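Local coordinates for protein alpha-1,3-glucanase (Paenibacillus glycanilyticus, PDB 6K0P) that probably hydrolyses the alpha-1,3-glucosidic linkages of alpha-1,3-glucan, as a glycoside hydrolase of family 87, and is captured here bound to nigerose, at residues A[18-23]-A[67-72]. The protein carries 1 engineered substitution. Sequence-based numbering, arbitrary orientation.
Sequences PFTIME and TLTSPA. With CA (calcium ion), chain J.
The flat peptide group joining Thr67 to Leu68 meets the end of Met22 on one face: SD stands 3.3 Å from Thr67 O, tilted from the carbonyl plane, and CE lies above the same oxygen at 3.6 Å. The bend at the last torsion of Met22 (chi3 -64°) brings the methyl over the oxygen end of the peptide, with CE 4.3 Å from Leu68 CD2. Leu68 packs inward on Thr172 and Tyr147.

Beside the methionine, one water illustrates how a strand and a loop can be joined without direct polar bonds. It lies 2.9 Å from Thr20 OG1 and 2.7 Å from Thr69 OG1; Ser70 OG lies close, at a separation short enough to leave that bond doubtful. With chi1 at -61°, Thr20 holds OG1 beside its backbone N, facing the water, while CG2 touches Thr69 OG1 at 3.7 Å.

Strand 20-23 pairs antiparallel with strand 165-173, and segment 67-72 links the end of strand 63-67 to the start of strand 72-80. Farther along, Glu23 OE1 binds calcium at 2.3 Å, with Glu25, Ser50, Ser53 and Asp168 completing the protein ligands. A loop crossing between two antiparallel sheets is consistent with the galactose-binding-like beta-sandwich of the N-terminal domain.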
ATOM      1  N   PRO A  18      -0.964 -11.256 -11.733  1.00 12.37           N
ATOM      2  CA  PRO A  18      -1.811 -12.219 -12.456  1.00 13.16           C
ATOM      3  C   PRO A  18      -3.295 -12.052 -12.197  1.00 12.41           C
ATOM      4  O   PRO A  18      -4.103 -12.661 -12.912  1.00 14.12           O
ATOM      5  CB  PRO A  18      -1.327 -13.580 -11.934  1.00 14.93           C
ATOM      6  CG  PRO A  18      -0.762 -13.298 -10.609  1.00 16.57           C
ATOM      7  CD  PRO A  18      -0.158 -11.908 -10.687  1.00 12.13           C
ATOM      8  N   PHE A  19      -3.680 -11.266 -11.202  1.00 11.23           N
ATOM      9  CA  PHE A  19      -5.083 -11.022 -10.938  1.00 11.29           C
ATOM     10  C   PHE A  19      -5.527  -9.734 -11.612  1.00 13.95           C
ATOM     11  O   PHE A  19      -4.728  -8.816 -11.836  1.00 14.53           O
ATOM     12  CB  PHE A  19      -5.377 -10.980  -9.434  1.00 11.70           C
ATOM     13  CG  PHE A  19      -4.464 -10.084  -8.648  1.00 10.92           C
ATOM     14  CD1 PHE A  19      -4.764  -8.739  -8.478  1.00 16.63           C
ATOM     15  CD2 PHE A  19      -3.329 -10.594  -8.046  1.00 13.41           C
ATOM     16  CE1 PHE A  19      -3.925  -7.918  -7.731  1.00 17.28           C
ATOM     17  CE2 PHE A  19      -2.489  -9.780  -7.299  1.00 15.52           C
ATOM     18  CZ  PHE A  19      -2.788  -8.441  -7.145  1.00 17.14           C
ATOM     19  N   THR A  20      -6.807  -9.700 -11.965  1.00 12.96           N
ATOM     20  CA  THR A  20      -7.471  -8.537 -12.534  1.00 11.19           C
ATOM     21  C   THR A  20      -8.363  -7.937 -11.457  1.00 12.24           C
ATOM     22  O   THR A  20      -9.038  -8.668 -10.726  1.00 13.47           O
ATOM     23  CB  THR A  20      -8.341  -8.977 -13.715  1.00 13.53           C
ATOM     24  OG1 THR A  20      -7.504  -9.565 -14.719  1.00 16.05           O
ATOM     25  CG2 THR A  20      -9.096  -7.794 -14.326  1.00 15.67           C
ATOM     26  N   ILE A  21      -8.353  -6.611 -11.345  1.00 12.30           N
ATOM     27  CA  ILE A  21      -9.189  -5.898 -10.386  0.52 12.83           C
ATOM     28  C   ILE A  21     -10.375  -5.295 -11.121  1.00 12.52           C
ATOM     29  O   ILE A  21     -10.205  -4.561 -12.104  1.00 14.07           O
ATOM     30  CB  ILE A  21      -8.391  -4.805  -9.662  0.52 13.58           C
ATOM     31  CG1 ILE A  21      -7.279  -5.438  -8.831  0.52 17.50           C
ATOM     32  CG2 ILE A  21      -9.330  -3.946  -8.810  0.52 15.22           C
ATOM     33  CD1 ILE A  21      -6.290  -4.449  -8.321  0.52 15.80           C
ATOM     34  N   MET A  22     -11.581  -5.590 -10.643  1.00 10.92           N
ATOM     35  CA  MET A  22     -12.791  -5.056 -11.258  1.00 10.93           C
ATOM     36  C   MET A  22     -13.641  -4.360 -10.210  1.00 11.28           C
ATOM     37  O   MET A  22     -13.970  -4.954  -9.178  1.00 12.06           O
ATOM     38  CB  MET A  22     -13.573  -6.173 -11.948  1.00 15.05           C
ATOM     39  CG  MET A  22     -12.725  -6.866 -13.015  1.00 19.24           C
ATOM     40  SD  MET A  22     -13.718  -7.802 -14.174  1.00 24.02           S
ATOM     41  CE  MET A  22     -14.395  -9.019 -13.081  1.00 16.86           C
ATOM     42  N   GLU A  23     -13.987  -3.100 -10.466  1.00 11.45           N
ATOM     43  CA  GLU A  23     -14.796  -2.341  -9.520  1.00  9.88           C
ATOM     44  C   GLU A  23     -16.253  -2.767  -9.620  1.00 10.15           C
ATOM     45  O   GLU A  23     -16.804  -2.907 -10.718  1.00 11.09           O
ATOM     46  CB  GLU A  23     -14.688  -0.841  -9.805  1.00 10.56           C
ATOM     47  CG  GLU A  23     -13.281  -0.269  -9.653  1.00 12.21           C
ATOM     48  CD  GLU A  23     -12.809  -0.202  -8.209  1.00 12.75           C
ATOM     49  OE1 GLU A  23     -13.610  -0.467  -7.283  1.00 10.55           O
ATOM     50  OE2 GLU A  23     -11.617   0.118  -8.009  1.00 13.56           O
ATOM     51  N   THR A  67     -18.312  -9.263 -15.141  1.00 12.46           N
ATOM     52  CA  THR A  67     -17.998 -10.058 -16.323  1.00 12.59           C
ATOM     53  C   THR A  67     -16.492 -10.261 -16.385  1.00 13.46           C
ATOM     54  O   THR A  67     -15.730  -9.290 -16.395  1.00 15.57           O
ATOM     55  CB  THR A  67     -18.494  -9.377 -17.600  1.00 15.14           C
ATOM     56  OG1 THR A  67     -19.910  -9.174 -17.508  1.00 15.92           O
ATOM     57  CG2 THR A  67     -18.202 -10.253 -18.817  1.00 15.20           C
ATOM     58  N   LEU A  68     -16.060 -11.515 -16.411  1.00 12.49           N
ATOM     59  CA  LEU A  68     -14.627 -11.771 -16.456  1.00 13.87           C
ATOM     60  C   LEU A  68     -14.021 -11.228 -17.745  1.00 13.95           C
ATOM     61  O   LEU A  68     -14.591 -11.372 -18.832  1.00 15.14           O
ATOM     62  CB  LEU A  68     -14.359 -13.272 -16.369  1.00 12.47           C
ATOM     63  CG  LEU A  68     -14.720 -13.984 -15.067  1.00 11.57           C
ATOM     64  CD1 LEU A  68     -14.235 -15.428 -15.134  1.00 12.87           C
ATOM     65  CD2 LEU A  68     -14.101 -13.278 -13.880  1.00 11.66           C
ATOM     66  N   THR A  69     -12.854 -10.601 -17.619  1.00 13.74           N
ATOM     67  CA  THR A  69     -12.066 -10.197 -18.777  1.00 13.65           C
ATOM     68  C   THR A  69     -10.847 -11.083 -18.992  1.00 16.81           C
ATOM     69  O   THR A  69     -10.136 -10.907 -19.992  1.00 16.84           O
ATOM     70  CB  THR A  69     -11.651  -8.733 -18.674  1.00 15.01           C
ATOM     71  OG1 THR A  69     -10.953  -8.516 -17.444  1.00 17.85           O
ATOM     72  CG2 THR A  69     -12.882  -7.844 -18.713  1.00 17.56           C
ATOM     73  N   SER A  70     -10.600 -12.024 -18.087  1.00 14.67           N
ATOM     74  CA  SER A  70      -9.588 -13.066 -18.212  1.00 16.05           C
ATOM     75  C   SER A  70     -10.122 -14.298 -17.499  1.00 15.40           C
ATOM     76  O   SER A  70     -11.003 -14.183 -16.639  1.00 14.49           O
ATOM     77  CB  SER A  70      -8.261 -12.635 -17.567  1.00 17.36           C
ATOM     78  OG  SER A  70      -7.699 -11.525 -18.244  1.00 27.86           O
ATOM     79  N   PRO A  71      -9.618 -15.490 -17.824  1.00 12.55           N
ATOM     80  CA  PRO A  71     -10.109 -16.702 -17.150  1.00 12.64           C
ATOM     81  C   PRO A  71      -9.810 -16.645 -15.659  1.00 10.03           C
ATOM     82  O   PRO A  71      -8.838 -16.027 -15.232  1.00 11.72           O
ATOM     83  CB  PRO A  71      -9.319 -17.833 -17.823  1.00 15.87           C
ATOM     84  CG  PRO A  71      -8.911 -17.256 -19.166  1.00 14.44           C
ATOM     85  CD  PRO A  71      -8.669 -15.801 -18.914  1.00 13.28           C
ATOM     86  N   ALA A  72     -10.657 -17.299 -14.861  1.00 11.26           N
ATOM     87  CA  ALA A  72     -10.457 -17.256 -13.415  1.00 10.06           C
ATOM     88  C   ALA A  72     -11.022 -18.493 -12.734  1.00 10.40           C
ATOM     89  O   ALA A  72     -12.117 -18.947 -13.065  1.00 11.59           O
ATOM     90  CB  ALA A  72     -11.117 -16.009 -12.805  1.00 10.76           C
TER
HETATM   91 CA    CA J2006     -15.229   0.186  -5.785  1.00  9.69          CA
HETATM   92  O   HOH W   1      -8.358  -9.206 -17.430  1.00 24.13           O